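PDB 4XJE: aminoglycoside Nucleotidyltransferase (2")-Ia from Pseudomonas aeruginosa, which adenylates the 2''-hydroxyl group of aminoglycoside antibiotics such as kanamycin, gentamicin and tobramycin, which makes the bacterium resistant to them. Local coordinates for residues 35-40 and 48-53. Numbering follows the deposited sequence.
Sequences GGWAID and RKHDDI. With AMP (adenosine monophosphate), chain B; TOY (tobramycin), chain C.
With CG beside the backbone N and anti to the carbonyl carbon in both residues (chi1 -50° in His50), the side chains of His50 and Asp40 point at each other across the contact. They lie in the nucleotidyltransferase fold, where the glycine pair Gly35-Gly36 lies at the N-terminal end of the helix that runs to residue 43 and an Asp-x-Asp pair, Asp52 and Asp54, follows in the sequence. His50 NE2 donates a hydrogen bond of 2.6 Å to Asp40 OD2. The oxygen lies in the plane of the imidazole, but the NE2 donor stands well above the carboxylate plane, and the N-H...O angle is a bent 141°. The other carboxylate oxygen, Asp40 OD1, is bonded to Thr47 OG1, so both oxygens are held. A negative Asp40 would probably favour a positive His50. His50 ND1 is bonded to a glycerol, probably from the crystallisation liquor, whose hydroxyl could donate or accept and so says nothing about that charge.

Trp37 packs on the same imidazole. His50 CD2 sits over the centre of one indole face, 3.2 Å from Trp37 CE2. The five-membered ring and the imidazole meet obliquely, with planes 47° apart. Trp37 NE1 is bonded to Gln13, which also takes the carbonyl of His50. Asp52 O lies in the indole plane at its edge, 3.6 Å from Trp37 CD1. His50 also packs against the backbone of Gly36, with CE1 3.4 Å from Gly36 O.

The contact thus joins this glycine turn to the metal-site loop. Asp52 binds both manganese ions in metal-bound forms of this enzyme; Asp54 and Asp94 belong to the same site. Here Asp52 OD2 accepts a hydrogen bond from N33 of tobramycin. On the helix side, Gly36 N donates to O3P of the AMP phosphate at 3.0 Å.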
# COMPACT_ATOMS: atom_id res chain seq x y z
N GLY A 35 -1.93 -0.19 1.84
CA GLY A 35 -3.24 0.21 2.34
C GLY A 35 -4.15 -0.94 2.70
O GLY A 35 -3.71 -1.94 3.29
N GLY A 36 -5.42 -0.80 2.36
CA GLY A 36 -6.44 -1.78 2.72
C GLY A 36 -6.12 -3.19 2.26
O GLY A 36 -6.29 -4.14 3.02
N TRP A 37 -5.68 -3.33 1.02
CA TRP A 37 -5.36 -4.66 0.49
C TRP A 37 -4.13 -5.26 1.16
O TRP A 37 -4.01 -6.49 1.24
CB TRP A 37 -5.16 -4.60 -1.03
CG TRP A 37 -6.43 -4.82 -1.78
CD1 TRP A 37 -7.09 -3.92 -2.56
CD2 TRP A 37 -7.20 -6.02 -1.81
NE1 TRP A 37 -8.23 -4.49 -3.08
CE2 TRP A 37 -8.32 -5.78 -2.63
CE3 TRP A 37 -7.06 -7.28 -1.22
CZ2 TRP A 37 -9.29 -6.75 -2.88
CZ3 TRP A 37 -8.02 -8.25 -1.47
CH2 TRP A 37 -9.12 -7.98 -2.29
N ALA A 38 -3.22 -4.42 1.64
CA ALA A 38 -2.05 -4.91 2.36
C ALA A 38 -2.47 -5.52 3.69
O ALA A 38 -1.92 -6.54 4.11
CB ALA A 38 -1.06 -3.78 2.58
N ILE A 39 -3.44 -4.90 4.36
CA ILE A 39 -3.98 -5.44 5.60
C ILE A 39 -4.56 -6.82 5.33
O ILE A 39 -4.20 -7.79 6.00
CB ILE A 39 -5.06 -4.50 6.20
CG1 ILE A 39 -4.43 -3.17 6.62
CG2 ILE A 39 -5.75 -5.16 7.39
CD1 ILE A 39 -5.42 -2.11 7.04
N ASP A 40 -5.44 -6.91 4.34
CA ASP A 40 -6.06 -8.18 3.99
C ASP A 40 -5.03 -9.22 3.55
O ASP A 40 -5.17 -10.41 3.85
CB ASP A 40 -7.11 -7.97 2.89
CG ASP A 40 -8.38 -7.34 3.42
OD1 ASP A 40 -8.40 -6.93 4.60
OD2 ASP A 40 -9.36 -7.23 2.66
N ARG A 48 -13.11 -6.54 3.76
CA ARG A 48 -13.58 -5.18 3.59
C ARG A 48 -13.57 -4.82 2.11
O ARG A 48 -12.68 -5.26 1.38
CB ARG A 48 -12.66 -4.24 4.40
CG ARG A 48 -13.23 -2.91 4.87
CD ARG A 48 -14.42 -3.06 5.80
NE ARG A 48 -14.11 -3.55 7.14
CZ ARG A 48 -15.01 -3.65 8.11
NH1 ARG A 48 -14.66 -4.11 9.31
NH2 ARG A 48 -16.27 -3.29 7.91
N LYS A 49 -14.55 -4.05 1.64
CA LYS A 49 -14.42 -3.46 0.30
C LYS A 49 -13.30 -2.45 0.35
O LYS A 49 -13.10 -1.79 1.37
CB LYS A 49 -15.70 -2.79 -0.19
CG LYS A 49 -16.69 -3.71 -0.89
CD LYS A 49 -17.95 -2.96 -1.35
CE LYS A 49 -17.71 -2.07 -2.57
NZ LYS A 49 -19.00 -1.51 -3.08
N HIS A 50 -12.56 -2.33 -0.74
CA HIS A 50 -11.46 -1.39 -0.83
C HIS A 50 -11.75 -0.45 -2.01
O HIS A 50 -12.20 -0.89 -3.06
CB HIS A 50 -10.14 -2.14 -0.99
CG HIS A 50 -9.94 -3.24 0.01
ND1 HIS A 50 -9.63 -3.01 1.34
CD2 HIS A 50 -10.00 -4.59 -0.13
CE1 HIS A 50 -9.51 -4.16 1.97
NE2 HIS A 50 -9.73 -5.14 1.11
N ASP A 51 -11.52 0.84 -1.79
CA ASP A 51 -11.87 1.87 -2.78
C ASP A 51 -10.99 1.74 -4.01
O ASP A 51 -11.39 2.08 -5.12
CB ASP A 51 -11.73 3.28 -2.21
CG ASP A 51 -12.78 3.62 -1.18
OD1 ASP A 51 -13.72 2.81 -0.97
OD2 ASP A 51 -12.67 4.70 -0.56
N ASP A 52 -9.76 1.28 -3.79
CA ASP A 52 -8.77 1.24 -4.84
C ASP A 52 -7.69 0.22 -4.52
O ASP A 52 -7.75 -0.48 -3.51
CB ASP A 52 -8.16 2.63 -5.04
CG ASP A 52 -7.63 3.23 -3.74
OD1 ASP A 52 -7.46 2.49 -2.76
OD2 ASP A 52 -7.38 4.45 -3.72
N ILE A 53 -6.70 0.15 -5.41
CA ILE A 53 -5.52 -0.67 -5.20
C ILE A 53 -4.33 0.25 -4.97
O ILE A 53 -4.00 1.08 -5.81
CB ILE A 53 -5.25 -1.59 -6.40
CG1 ILE A 53 -6.38 -2.60 -6.55
CG2 ILE A 53 -3.92 -2.32 -6.23
CD1 ILE A 53 -6.55 -3.11 -7.96
P AMP B . -7.29 2.86 0.80
O1P AMP B . -6.62 3.15 -0.53
O2P AMP B . -8.71 3.41 0.73
O3P AMP B . -7.11 1.43 1.21
O5' AMP B . -6.51 3.77 1.85
C5' AMP B . -5.20 3.43 2.27
C4' AMP B . -4.83 4.19 3.52
O4' AMP B . -4.75 5.61 3.23
C3' AMP B . -5.82 4.10 4.66
O3' AMP B . -5.66 2.92 5.42
C2' AMP B . -5.54 5.37 5.46
O2' AMP B . -4.43 5.17 6.33
C1' AMP B . -5.13 6.35 4.37
N9 AMP B . -6.21 7.28 3.99
C8 AMP B . -7.46 6.96 3.50
N7 AMP B . -8.22 8.00 3.26
C5 AMP B . -7.42 9.08 3.61
C6 AMP B . -7.65 10.47 3.59
N6 AMP B . -8.79 11.03 3.18
N1 AMP B . -6.65 11.28 4.00
C2 AMP B . -5.50 10.72 4.41
N3 AMP B . -5.18 9.42 4.48
C4 AMP B . -6.19 8.66 4.07
C11 TOY C . 0.66 9.71 3.19
O11 TOY C . 0.19 9.39 1.91
C21 TOY C . 0.30 11.16 3.50
N21 TOY C . -1.15 11.41 3.39
C31 TOY C . 1.09 12.07 2.55
C41 TOY C . 2.58 11.81 2.64
O41 TOY C . 3.26 12.61 1.67
C51 TOY C . 2.85 10.33 2.39
O51 TOY C . 2.06 9.52 3.28
C61 TOY C . 4.30 9.97 2.63
N61 TOY C . 4.60 8.55 2.42
C12 TOY C . -1.61 6.43 -0.37
N12 TOY C . -2.30 5.24 -0.90
C22 TOY C . -0.35 6.03 0.40
C32 TOY C . 0.39 7.27 0.91
N32 TOY C . 1.56 6.87 1.71
C42 TOY C . -0.54 8.17 1.74
C52 TOY C . -1.82 8.51 0.99
O52 TOY C . -2.69 9.26 1.84
C62 TOY C . -2.51 7.23 0.56
O62 TOY C . -3.70 7.58 -0.18
C13 TOY C . -4.93 7.46 0.50
C23 TOY C . -5.92 6.73 -0.40
O23 TOY C . -5.36 5.50 -0.85
C33 TOY C . -6.30 7.60 -1.61
N33 TOY C . -7.32 6.93 -2.42
C43 TOY C . -6.80 8.95 -1.09
O43 TOY C . -7.14 9.81 -2.17
C53 TOY C . -5.69 9.58 -0.26
O53 TOY C . -5.41 8.73 0.87
C63 TOY C . -6.04 10.94 0.30
O63 TOY C . -4.94 11.51 0.98